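Local atomic coordinates of 2,3-dihydroxy-2,3-dihydrophenylpropionate dehydrogenase (Pseudomonas sp. MC1, PDB entry 5XTF), a protein that catalyses the NAD(+)-dependent oxidation of naphthalene cis-dihydrodiol to 1,2-dihydroxynaphthalene, as a tetrameric member of the short-chain dehydrogenase/reductase family. Residues S27-G32 with D99-N104; L39-K44 with N65-A70; S51-N56 with E72-D77; R79-N84 with G139-L144; S153-A158 with L251-R256. All coordinates share one frame; numbering follows the deposited sequence.

The five contacts sample one Rossmann fold, a parallel sheet with helices on both faces. Contacts 1 and 5 are fully buried: contact 1 pairs two central strands through backbone bonds, and contact 5 lays helix 248-254 on the next strand, 153-157, through apolar carbons and a water. Contact 3 is also strand pairing, but at the sheet's outer strand within this chain, so it is only partly buried. Contact 2 joins helices 34-46 and 57-67 at the surface, about 17 Å from the chain's centre, and adds a salt bridge to its apolar packing. Contact 4 joins helices 81-95 and 118-150 beside a second subunit, with water between polar groups.

Contact 1: S27-G32 with D99-N104; sequences SITGAG and DCFIAN
Thr29 turns OG1 into the crowded position between its backbone N and carbonyl carbon (chi1 79°), facing the 99-104 segment, while Asn104 swings CG opposite its own N (chi1 165°) and brings ND2 back toward 27-32. Both groups sit where strands 25-28 and 100-103 run out at the C-terminal edge of the Rossmann sheet; Asn104 is an NAD(+)-binding residue. The strands themselves pair in parallel, Ser27 beside Phe101 and Ile28 beside Ile102. Ile102 N donates to Ser27 O over 2.9 Å in an almost straight bond (177°), and Thr29 N reaches Ile102 O at 3.1 Å. Beyond the last strand pair the Thr29 hydroxyl takes over as acceptor: Asn104 N donates to Thr29 OG1 in a nearly straight bond of 3.0 Å, and Ala105 N uses the same oxygen. A valine in place of Thr29 would probably leave both amides, of Asn104 and Ala105, without this acceptor and loosen the link between the two strand ends. On one face of the sheet Thr29 CG2 rests obliquely against the Phe101 ring, 3.7 Å from CZ; on the other, Ile28 and Ile102 lie beneath helix 34-46. Asn104 OD1 is held by the Thr157 hydroxyl, and Asn104 ND2 makes a weak bond to Thr29 O, 3.4 Å away.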
# COMPACT_ATOMS: atom_id res chain seq x y z
N SER B 27 -16.48 -3.05 24.78
CA SER B 27 -16.92 -4.42 24.65
C SER B 27 -15.99 -5.18 23.70
O SER B 27 -15.76 -4.73 22.58
CB SER B 27 -18.35 -4.46 24.13
OG SER B 27 -18.76 -5.80 24.07
N ILE B 28 -15.51 -6.34 24.13
CA ILE B 28 -14.38 -7.05 23.51
C ILE B 28 -14.80 -8.48 23.18
O ILE B 28 -15.14 -9.24 24.08
CB ILE B 28 -13.17 -7.06 24.47
CG1 ILE B 28 -12.84 -5.64 24.93
CG2 ILE B 28 -11.97 -7.78 23.85
CD1 ILE B 28 -11.87 -5.54 26.09
N THR B 29 -14.76 -8.86 21.89
CA THR B 29 -14.88 -10.28 21.53
C THR B 29 -13.50 -10.95 21.55
O THR B 29 -12.45 -10.29 21.60
CB THR B 29 -15.51 -10.49 20.15
OG1 THR B 29 -14.53 -10.26 19.13
CG2 THR B 29 -16.72 -9.60 19.92
N GLY B 30 -13.49 -12.28 21.47
CA GLY B 30 -12.24 -13.02 21.60
C GLY B 30 -11.49 -12.75 22.89
O GLY B 30 -10.26 -12.67 22.89
N ALA B 31 -12.21 -12.64 24.01
CA ALA B 31 -11.65 -12.05 25.23
C ALA B 31 -11.09 -13.05 26.24
O ALA B 31 -10.56 -12.64 27.27
CB ALA B 31 -12.71 -11.18 25.91
N GLY B 32 -11.22 -14.35 25.99
CA GLY B 32 -10.79 -15.35 26.95
C GLY B 32 -9.39 -15.87 26.78
O GLY B 32 -8.97 -16.72 27.57
N ASP B 99 -19.15 2.78 24.42
CA ASP B 99 -18.28 3.73 23.73
C ASP B 99 -17.39 3.10 22.66
O ASP B 99 -17.09 3.76 21.67
CB ASP B 99 -17.38 4.46 24.73
CG ASP B 99 -18.17 5.28 25.73
OD1 ASP B 99 -18.60 6.40 25.37
OD2 ASP B 99 -18.36 4.80 26.88
N CYS B 100 -16.96 1.86 22.82
CA CYS B 100 -16.02 1.26 21.89
C CYS B 100 -16.34 -0.21 21.73
O CYS B 100 -16.65 -0.89 22.71
CB CYS B 100 -14.57 1.43 22.37
SG CYS B 100 -13.30 0.83 21.19
N PHE B 101 -16.31 -0.70 20.50
CA PHE B 101 -16.46 -2.12 20.21
C PHE B 101 -15.17 -2.62 19.57
O PHE B 101 -14.73 -2.06 18.56
CB PHE B 101 -17.65 -2.40 19.29
CG PHE B 101 -17.78 -3.86 18.92
CD1 PHE B 101 -18.20 -4.79 19.85
CD2 PHE B 101 -17.46 -4.30 17.65
CE1 PHE B 101 -18.32 -6.13 19.54
CE2 PHE B 101 -17.58 -5.65 17.32
CZ PHE B 101 -18.01 -6.56 18.27
N ILE B 102 -14.58 -3.65 20.16
CA ILE B 102 -13.35 -4.25 19.69
C ILE B 102 -13.69 -5.64 19.17
O ILE B 102 -14.01 -6.54 19.95
CB ILE B 102 -12.27 -4.34 20.77
CG1 ILE B 102 -11.94 -2.95 21.31
CG2 ILE B 102 -11.03 -5.04 20.24
CD1 ILE B 102 -10.81 -2.95 22.31
N ALA B 103 -13.63 -5.80 17.85
CA ALA B 103 -13.87 -7.09 17.22
C ALA B 103 -12.52 -7.76 17.05
O ALA B 103 -11.68 -7.28 16.28
CB ALA B 103 -14.58 -6.90 15.88
N ASN B 104 -12.30 -8.86 17.77
CA ASN B 104 -10.97 -9.43 17.89
C ASN B 104 -10.94 -10.95 17.79
O ASN B 104 -9.86 -11.50 17.54
CB ASN B 104 -10.34 -9.00 19.23
CG ASN B 104 -9.12 -9.82 19.61
OD1 ASN B 104 -8.07 -9.75 18.95
ND2 ASN B 104 -9.24 -10.59 20.68

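Contact 2: L39-K44 with N65-A70; sequences LVRSFK and NEFKDA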
# COMPACT_ATOMS: atom_id res chain seq x y z
N LEU B 39 -6.51 -7.29 26.46
CA LEU B 39 -7.30 -6.08 26.26
C LEU B 39 -8.24 -5.85 27.43
O LEU B 39 -8.41 -4.71 27.89
CB LEU B 39 -8.06 -6.17 24.94
CG LEU B 39 -7.16 -6.27 23.70
CD1 LEU B 39 -8.00 -6.31 22.41
CD2 LEU B 39 -6.18 -5.13 23.69
N VAL B 40 -8.85 -6.93 27.93
CA VAL B 40 -9.66 -6.82 29.15
C VAL B 40 -8.84 -6.25 30.29
O VAL B 40 -9.22 -5.26 30.92
CB VAL B 40 -10.24 -8.19 29.52
CG1 VAL B 40 -10.85 -8.12 30.94
CG2 VAL B 40 -11.24 -8.64 28.49
N ARG B 41 -7.69 -6.87 30.56
CA ARG B 41 -6.85 -6.40 31.65
C ARG B 41 -6.39 -4.97 31.41
O ARG B 41 -6.33 -4.16 32.34
CB ARG B 41 -5.67 -7.34 31.83
CG ARG B 41 -6.11 -8.74 32.21
CD ARG B 41 -4.95 -9.73 32.20
NE ARG B 41 -5.40 -11.07 32.57
CZ ARG B 41 -4.72 -12.19 32.35
NH1 ARG B 41 -3.54 -12.14 31.74
NH2 ARG B 41 -5.22 -13.36 32.73
N SER B 42 -6.07 -4.63 30.16
CA SER B 42 -5.54 -3.30 29.89
C SER B 42 -6.61 -2.22 30.00
O SER B 42 -6.35 -1.14 30.53
CB SER B 42 -4.88 -3.27 28.51
OG SER B 42 -3.57 -3.78 28.61
N PHE B 43 -7.80 -2.48 29.46
CA PHE B 43 -8.83 -1.46 29.50
C PHE B 43 -9.39 -1.32 30.91
O PHE B 43 -9.68 -0.21 31.36
CB PHE B 43 -9.94 -1.79 28.48
CG PHE B 43 -9.63 -1.32 27.07
CD1 PHE B 43 -8.94 -2.14 26.18
CD2 PHE B 43 -10.04 -0.07 26.63
CE1 PHE B 43 -8.65 -1.71 24.86
CE2 PHE B 43 -9.75 0.36 25.31
CZ PHE B 43 -9.05 -0.47 24.44
N LYS B 44 -9.54 -2.44 31.62
CA LYS B 44 -9.91 -2.37 33.03
C LYS B 44 -8.90 -1.54 33.81
O LYS B 44 -9.28 -0.69 34.63
CB LYS B 44 -10.00 -3.77 33.63
CG LYS B 44 -10.87 -3.85 34.86
CD LYS B 44 -12.33 -3.94 34.46
CE LYS B 44 -13.21 -3.90 35.69
NZ LYS B 44 -13.18 -2.55 36.32
N ASN B 65 -12.18 -15.24 38.34
CA ASN B 65 -11.12 -15.33 39.33
C ASN B 65 -10.34 -14.04 39.45
O ASN B 65 -9.82 -13.72 40.52
CB ASN B 65 -10.15 -16.46 38.97
CG ASN B 65 -10.78 -17.82 39.01
OD1 ASN B 65 -11.93 -17.99 39.43
ND2 ASN B 65 -10.03 -18.82 38.58
N GLU B 66 -10.22 -13.28 38.36
CA GLU B 66 -9.42 -12.06 38.42
C GLU B 66 -10.27 -10.85 38.74
O GLU B 66 -9.86 -10.01 39.55
CB GLU B 66 -8.66 -11.85 37.10
CG GLU B 66 -7.73 -10.61 37.09
CD GLU B 66 -6.64 -10.65 35.98
OE1 GLU B 66 -6.39 -11.71 35.36
OE2 GLU B 66 -6.01 -9.59 35.76
N PHE B 67 -11.45 -10.74 38.15
CA PHE B 67 -12.22 -9.50 38.23
C PHE B 67 -13.53 -9.65 38.98
O PHE B 67 -14.30 -8.68 39.03
CB PHE B 67 -12.51 -8.95 36.83
CG PHE B 67 -11.28 -8.59 36.06
CD1 PHE B 67 -10.61 -7.41 36.33
CD2 PHE B 67 -10.79 -9.42 35.07
CE1 PHE B 67 -9.46 -7.08 35.64
CE2 PHE B 67 -9.65 -9.09 34.37
CZ PHE B 67 -8.98 -7.91 34.66
N LYS B 68 -13.81 -10.83 39.53
CA LYS B 68 -15.03 -11.07 40.30
C LYS B 68 -16.26 -10.83 39.43
O LYS B 68 -16.52 -11.60 38.50
CB LYS B 68 -15.08 -10.17 41.55
CG LYS B 68 -14.02 -10.54 42.57
CD LYS B 68 -13.71 -9.42 43.54
CE LYS B 68 -12.52 -9.79 44.42
NZ LYS B 68 -12.08 -8.67 45.31
N ASP B 69 -17.01 -9.78 39.73
CA ASP B 69 -18.22 -9.46 38.99
C ASP B 69 -18.18 -8.07 38.38
O ASP B 69 -19.23 -7.57 37.94
CB ASP B 69 -19.44 -9.59 39.91
CG ASP B 69 -20.07 -10.96 39.82
OD1 ASP B 69 -20.07 -11.53 38.71
OD2 ASP B 69 -20.53 -11.45 40.87
N ALA B 70 -17.00 -7.43 38.34
CA ALA B 70 -16.89 -6.12 37.73
C ALA B 70 -17.17 -6.16 36.22
O ALA B 70 -17.61 -5.16 35.64
CB ALA B 70 -15.52 -5.51 38.01
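Segments 39-44 and 65-70 have their closest CA atoms, those of Arg41 and Phe67, 9.0 Å apart, and the 65-70 segment then leaves its helix at Lys68 through a type II' turn from Phe67 to Ala70. Side chains bridge the gap. Phe67 reaches across and is met by three residues of the other helix: Val40 CG1 lies 3.8 Å from CE2, Arg41 CG comes to the ring edge near CZ, and Lys44 CG approaches CE1 obliquely at 3.6 Å. On one face Glu66 CG lies over the rim of the ring. Helices 34-46 and 57-67 flank strand 49-54 in the chain and pack on the same face of the Rossmann sheet, with Leu71 lying against Val40 and Lys44. From the ring's edge the Arg41 chain, extended from CG to NE, crosses the Glu66 side chain at about a right angle and forms a salt bridge, NE to OE1 at 3.0 Å, with the guanidinium and carboxylate planes 27° apart. Its NH1 pairs with Glu38, and two carboxylates thus share the one guanidinium. A leucine at Arg41 would probably strand Glu66 and Glu38 without their common positive mate. Lys44 bends at chi2 (81°) and chi4, passing Phe67 in the opposite direction until its CE lies 3.6 Å from Ala70 CB.

Contact 3: S51-N56 with E72-D77; sequences SALVRN and EIVVGD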
# COMPACT_ATOMS: atom_id res chain seq x y z
N SER B 51 -17.11 -5.13 28.99
CA SER B 51 -17.83 -6.36 28.74
C SER B 51 -17.03 -7.20 27.75
O SER B 51 -16.21 -6.70 26.98
CB SER B 51 -19.23 -6.11 28.21
OG SER B 51 -19.20 -5.86 26.83
N ALA B 52 -17.30 -8.50 27.78
CA ALA B 52 -16.38 -9.44 27.16
C ALA B 52 -17.16 -10.65 26.67
O ALA B 52 -17.99 -11.20 27.41
CB ALA B 52 -15.29 -9.88 28.14
N LEU B 53 -16.90 -11.05 25.44
CA LEU B 53 -17.46 -12.25 24.85
C LEU B 53 -16.39 -13.32 24.82
O LEU B 53 -15.28 -13.09 24.31
CB LEU B 53 -17.98 -11.99 23.44
CG LEU B 53 -18.53 -13.23 22.75
CD1 LEU B 53 -19.59 -13.88 23.60
CD2 LEU B 53 -19.07 -12.90 21.36
N VAL B 54 -16.71 -14.49 25.36
CA VAL B 54 -15.75 -15.54 25.62
C VAL B 54 -16.31 -16.85 25.09
O VAL B 54 -17.53 -17.02 25.00
CB VAL B 54 -15.45 -15.58 27.13
CG1 VAL B 54 -16.47 -16.43 27.90
CG2 VAL B 54 -14.11 -16.03 27.33
N ARG B 55 -15.42 -17.79 24.70
CA ARG B 55 -15.87 -19.00 24.00
C ARG B 55 -16.46 -20.06 24.92
O ARG B 55 -17.32 -20.83 24.49
CB ARG B 55 -14.75 -19.70 23.21
CG ARG B 55 -14.17 -18.96 22.04
CD ARG B 55 -12.65 -18.77 22.20
NE ARG B 55 -12.28 -17.80 23.24
CZ ARG B 55 -12.53 -16.50 23.17
NH1 ARG B 55 -13.15 -15.97 22.14
NH2 ARG B 55 -12.17 -15.72 24.13
N ASN B 56 -15.99 -20.18 26.16
CA ASN B 56 -16.50 -21.26 27.00
C ASN B 56 -16.42 -20.86 28.47
O ASN B 56 -16.00 -19.76 28.83
CB ASN B 56 -15.73 -22.55 26.73
CG ASN B 56 -14.25 -22.42 26.97
OD1 ASN B 56 -13.83 -21.77 27.93
ND2 ASN B 56 -13.45 -23.02 26.11
N GLU B 72 -19.01 -7.65 32.63
CA GLU B 72 -20.18 -8.29 32.07
C GLU B 72 -19.66 -9.30 31.06
O GLU B 72 -18.90 -8.93 30.17
CB GLU B 72 -21.11 -7.27 31.42
CG GLU B 72 -22.50 -7.78 31.11
CD GLU B 72 -23.27 -8.19 32.37
OE1 GLU B 72 -23.10 -7.54 33.44
OE2 GLU B 72 -24.06 -9.15 32.29
N ILE B 73 -20.02 -10.56 31.23
CA ILE B 73 -19.44 -11.65 30.44
C ILE B 73 -20.55 -12.43 29.77
O ILE B 73 -21.56 -12.76 30.40
CB ILE B 73 -18.56 -12.57 31.31
CG1 ILE B 73 -17.45 -11.77 31.98
CG2 ILE B 73 -17.99 -13.73 30.48
CD1 ILE B 73 -16.62 -12.55 33.01
N VAL B 74 -20.39 -12.68 28.48
CA VAL B 74 -21.26 -13.56 27.72
C VAL B 74 -20.39 -14.69 27.19
O VAL B 74 -19.30 -14.44 26.65
CB VAL B 74 -21.95 -12.82 26.56
CG1 VAL B 74 -22.68 -13.79 25.67
CG2 VAL B 74 -22.89 -11.75 27.07
N VAL B 75 -20.85 -15.93 27.37
CA VAL B 75 -20.17 -17.12 26.86
C VAL B 75 -20.91 -17.57 25.61
O VAL B 75 -22.13 -17.78 25.66
CB VAL B 75 -20.15 -18.25 27.90
CG1 VAL B 75 -19.57 -19.50 27.27
CG2 VAL B 75 -19.39 -17.84 29.17
N GLY B 76 -20.19 -17.76 24.51
CA GLY B 76 -20.82 -18.25 23.30
C GLY B 76 -19.96 -18.01 22.07
O GLY B 76 -18.79 -17.63 22.16
N ASP B 77 -20.59 -18.22 20.92
CA ASP B 77 -19.90 -18.29 19.63
C ASP B 77 -20.14 -16.99 18.85
O ASP B 77 -21.29 -16.60 18.62
CB ASP B 77 -20.41 -19.49 18.84
CG ASP B 77 -19.59 -19.77 17.61
OD1 ASP B 77 -19.11 -18.81 16.96
OD2 ASP B 77 -19.44 -20.96 17.28
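Val54 O accepts the shortest bond of the contact, from Gly76 N at 2.8 Å, with the donor nearly in line with the carbonyl. It closes the parallel pairing of strands 49-54 and 72-75, which are joined through helix 57-67 in a beta-alpha-beta crossover of the Rossmann fold, at the edge of the sheet within this chain. Three more backbone bonds precede it: Ala52 N to Glu72 O, Val74 N to Ala52 O and Val54 N to Val74 O. Gly76 holds backbone angles that would press any CB against the preceding carbonyl; the next residue, Asp77, binds NAD(+), and its carboxylate is paired with Arg79. Under helix 81-95, Leu53 sets CG opposite its N (chi1 178°) and carries CD1 to 3.7 Å from Val74 CG1. The same face holds the Ser51 hydroxyl, bonded to Thr91 and Ser27, and the Glu72 carboxylate, paired with Arg94. On the face toward helix 57-67, Val54 and Val75 lie side by side and point the same way. Val54 CG1 takes the pinched site between N and carbonyl carbon (chi1 85°), touches Ile73 CG2, and is pressed unusually close to Val75 CG2, at 3.5 Å.

Contact 4: R79-N84 with G139-L144; sequences RDHATN and GISAAL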
# COMPACT_ATOMS: atom_id res chain seq x y z
N ARG B 79 -19.78 -16.39 15.80
CA ARG B 79 -20.45 -16.63 14.52
C ARG B 79 -21.96 -16.62 14.62
O ARG B 79 -22.61 -16.74 13.58
CB ARG B 79 -20.01 -17.96 13.93
CG ARG B 79 -18.60 -17.97 13.46
CD ARG B 79 -18.23 -19.36 13.04
NE ARG B 79 -18.13 -20.26 14.18
CZ ARG B 79 -17.81 -21.55 14.07
NH1 ARG B 79 -17.57 -22.07 12.86
NH2 ARG B 79 -17.74 -22.31 15.15
N ASP B 80 -22.53 -16.49 15.80
CA ASP B 80 -23.97 -16.48 15.99
C ASP B 80 -24.40 -15.05 16.29
O ASP B 80 -23.98 -14.47 17.30
CB ASP B 80 -24.35 -17.45 17.11
CG ASP B 80 -25.82 -17.42 17.46
OD1 ASP B 80 -26.15 -16.91 18.56
OD2 ASP B 80 -26.64 -17.92 16.65
N HIS B 81 -25.23 -14.48 15.41
CA HIS B 81 -25.56 -13.06 15.51
C HIS B 81 -26.24 -12.72 16.83
O HIS B 81 -25.90 -11.73 17.48
CB HIS B 81 -26.45 -12.64 14.33
CG HIS B 81 -26.74 -11.17 14.29
ND1 HIS B 81 -25.74 -10.22 14.24
CD2 HIS B 81 -27.91 -10.49 14.33
CE1 HIS B 81 -26.28 -9.02 14.24
NE2 HIS B 81 -27.60 -9.15 14.30
N ALA B 82 -27.19 -13.56 17.26
CA ALA B 82 -27.90 -13.32 18.52
C ALA B 82 -26.94 -13.22 19.69
O ALA B 82 -27.19 -12.44 20.62
CB ALA B 82 -28.92 -14.43 18.76
N THR B 83 -25.84 -13.98 19.68
CA THR B 83 -24.85 -13.85 20.74
C THR B 83 -24.23 -12.45 20.76
O THR B 83 -24.02 -11.86 21.84
CB THR B 83 -23.77 -14.92 20.58
OG1 THR B 83 -24.33 -16.22 20.78
CG2 THR B 83 -22.62 -14.68 21.57
N ASN B 84 -23.92 -11.90 19.58
CA ASN B 84 -23.40 -10.54 19.49
C ASN B 84 -24.42 -9.53 20.01
O ASN B 84 -24.06 -8.58 20.71
CB ASN B 84 -23.02 -10.19 18.04
CG ASN B 84 -21.84 -10.99 17.54
OD1 ASN B 84 -21.98 -11.81 16.63
ND2 ASN B 84 -20.68 -10.74 18.09
N GLY B 139 -20.83 -8.32 14.73
CA GLY B 139 -20.60 -7.50 15.91
C GLY B 139 -20.84 -6.02 15.66
O GLY B 139 -21.46 -5.34 16.48
N ILE B 140 -20.34 -5.50 14.54
CA ILE B 140 -20.49 -4.07 14.27
C ILE B 140 -21.95 -3.71 13.99
O ILE B 140 -22.46 -2.69 14.48
CB ILE B 140 -19.56 -3.65 13.11
CG1 ILE B 140 -18.11 -3.68 13.59
CG2 ILE B 140 -19.96 -2.29 12.57
CD1 ILE B 140 -17.11 -3.78 12.50
N SER B 141 -22.65 -4.54 13.21
CA SER B 141 -24.09 -4.38 13.03
C SER B 141 -24.82 -4.32 14.37
O SER B 141 -25.68 -3.46 14.59
CB SER B 141 -24.62 -5.53 12.18
OG SER B 141 -26.02 -5.50 12.08
N ALA B 142 -24.48 -5.21 15.29
CA ALA B 142 -25.15 -5.21 16.59
C ALA B 142 -24.75 -4.01 17.45
O ALA B 142 -25.55 -3.57 18.29
CB ALA B 142 -24.84 -6.51 17.32
N ALA B 143 -23.54 -3.48 17.28
CA ALA B 143 -23.08 -2.40 18.15
C ALA B 143 -23.45 -1.02 17.64
O ALA B 143 -23.50 -0.08 18.44
CB ALA B 143 -21.57 -2.48 18.36
N LEU B 144 -23.76 -0.88 16.35
CA LEU B 144 -23.92 0.40 15.67
C LEU B 144 -24.89 1.34 16.37
O LEU B 144 -24.49 2.44 16.76
CB LEU B 144 -24.35 0.18 14.21
CG LEU B 144 -24.05 1.34 13.26
CD1 LEU B 144 -22.58 1.62 13.20
CD2 LEU B 144 -24.54 1.03 11.88
O HOH W 1 -28.07 -6.28 14.10
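The His81 imidazole points its edge at a water lying in the ring plane, 2.9 Å from NE2, and this water donates a bond to Ser141 OG at 3.0 Å. Ser141 OG and Ala142 CB approach the ring obliquely near CE1, the methyl at 4.2 Å. A second subunit joins the site: its Trp118 stacks on the His81 ring and also packs on Ser141. The ring's other nitrogen, ND1, is hydrogen-bonded to the Ser138 hydroxyl. Having CG anti to the backbone N (chi1 -175°) carries the imidazole out from the start of helix 81-95 toward helix 118-150. Deeper in, Asn84 faces Gly139, where the two backbones come within 5.5 Å between CA atoms. Ala142 CB sits 4.0 Å from Asn84 O. The first turn of helix 81-95 is fixed by its N-cap, Asp80, whose OD1 receives the Thr83 hydroxyl with its own anti lone pair and Thr83 N from above the carboxylate plane. These Rossmann-fold helices meet by close approach of Asn84 to Gly139 and Ala142 on the inner side and by a water-bridged His81-Ser141 pair toward the second subunit; with both imidazole nitrogens engaged, the His81 ring is likely held in one orientation against that subunit's Trp118.

Contact 5: S153-A158 with L251-R256; sequences SVVMTA and LLLASR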
# COMPACT_ATOMS: atom_id res chain seq x y z
N SER B 153 -16.34 4.42 18.81
CA SER B 153 -15.42 3.89 17.81
C SER B 153 -15.50 2.37 17.72
O SER B 153 -16.11 1.69 18.56
CB SER B 153 -13.98 4.35 18.08
OG SER B 153 -13.45 3.75 19.24
N VAL B 154 -14.87 1.85 16.67
CA VAL B 154 -14.65 0.42 16.46
C VAL B 154 -13.16 0.19 16.30
O VAL B 154 -12.47 0.98 15.65
CB VAL B 154 -15.41 -0.09 15.22
CG1 VAL B 154 -15.13 -1.55 15.01
CG2 VAL B 154 -16.88 0.14 15.40
N VAL B 155 -12.65 -0.89 16.89
CA VAL B 155 -11.30 -1.36 16.62
C VAL B 155 -11.40 -2.82 16.24
O VAL B 155 -11.99 -3.61 16.99
CB VAL B 155 -10.34 -1.20 17.81
CG1 VAL B 155 -8.91 -1.49 17.36
CG2 VAL B 155 -10.46 0.19 18.40
N MET B 156 -10.85 -3.18 15.08
CA MET B 156 -10.77 -4.56 14.65
C MET B 156 -9.34 -5.06 14.77
O MET B 156 -8.38 -4.30 14.60
CB MET B 156 -11.24 -4.71 13.20
CG MET B 156 -12.73 -4.53 12.99
SD MET B 156 -13.18 -4.42 11.25
CE MET B 156 -13.17 -2.65 10.97
N THR B 157 -9.21 -6.33 15.09
CA THR B 157 -7.92 -6.99 15.02
C THR B 157 -7.72 -7.48 13.58
O THR B 157 -8.47 -8.34 13.09
CB THR B 157 -7.85 -8.14 16.03
OG1 THR B 157 -7.91 -7.62 17.37
CG2 THR B 157 -6.58 -8.94 15.85
N ALA B 158 -6.74 -6.90 12.90
CA ALA B 158 -6.29 -7.39 11.61
C ALA B 158 -5.16 -8.38 11.87
O ALA B 158 -5.32 -9.26 12.73
CB ALA B 158 -5.84 -6.23 10.71
N LEU B 251 -5.56 0.81 22.90
CA LEU B 251 -5.93 1.86 23.85
C LEU B 251 -5.92 3.23 23.19
O LEU B 251 -6.84 4.02 23.39
CB LEU B 251 -4.97 1.84 25.03
CG LEU B 251 -5.10 0.69 26.02
CD1 LEU B 251 -3.89 0.74 26.94
CD2 LEU B 251 -6.40 0.83 26.81
N LEU B 252 -4.87 3.52 22.41
CA LEU B 252 -4.82 4.76 21.65
C LEU B 252 -6.03 4.90 20.73
O LEU B 252 -6.67 5.96 20.68
CB LEU B 252 -3.52 4.80 20.82
CG LEU B 252 -2.94 6.04 20.13
CD1 LEU B 252 -1.92 5.56 19.10
CD2 LEU B 252 -3.94 6.95 19.45
N LEU B 253 -6.34 3.84 19.97
CA LEU B 253 -7.41 3.92 18.97
C LEU B 253 -8.80 4.05 19.59
O LEU B 253 -9.71 4.60 18.97
CB LEU B 253 -7.36 2.71 18.03
CG LEU B 253 -6.16 2.56 17.09
CD1 LEU B 253 -6.23 1.21 16.35
CD2 LEU B 253 -6.09 3.70 16.09
N ALA B 254 -8.99 3.53 20.80
CA ALA B 254 -10.29 3.67 21.48
C ALA B 254 -10.42 4.97 22.27
O ALA B 254 -11.55 5.42 22.51
CB ALA B 254 -10.53 2.49 22.41
N SER B 255 -9.32 5.58 22.68
CA SER B 255 -9.39 6.77 23.52
C SER B 255 -10.04 7.93 22.77
O SER B 255 -9.63 8.29 21.66
CB SER B 255 -7.98 7.15 23.97
OG SER B 255 -7.87 8.55 24.11
N ARG B 256 -11.09 8.50 23.37
CA ARG B 256 -11.72 9.66 22.75
C ARG B 256 -10.82 10.88 22.81
O ARG B 256 -11.02 11.81 22.04
CB ARG B 256 -13.02 10.01 23.44
CG ARG B 256 -14.12 9.04 23.21
CD ARG B 256 -15.27 9.41 24.13
NE ARG B 256 -16.37 8.46 23.99
CZ ARG B 256 -17.28 8.55 23.04
NH1 ARG B 256 -17.22 9.54 22.17
NH2 ARG B 256 -18.25 7.65 22.96
O HOH W 2 -11.10 2.98 16.55
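Val155 and Leu253 meet at about a right angle: Val155 CG1 touches Leu253 CD1 at 3.9 Å, and its CG2 lies 4.0 Å from Leu253 CB. With CG1 anti to the backbone N (chi1 -170°), the valine turns both methyls to the helix. Two residues back along the strand, Ser153 OG stands 3.9 Å from Ala254 CA, over the last turn of helix 248-254. Between these pairs a water donates to Val154 O (2.6 Å) and to Leu253 O (3.2 Å), tying strand and helix together. In the next shell, Cys100 lies against Ser153, Val155 and Ala254, and Val199 lies against Leu253, so the flanking strands 100-103 and 195-201 complete the bed for the helix on this side of the Rossmann sheet. Val154 faces the other way, onto helix 118-150. Past the helix end, Arg256 pairs with Asp99 and also bonds Gln24 and the Thr150 carbonyl. One residue before Leu253, Leu252 packs on Leu252 of a third subunit. Apolar carbons give the fit its shape, while the carbonyl Leu253 O, near the helix end in a buried contact, accepts from the water and from the Arg195 guanidinium.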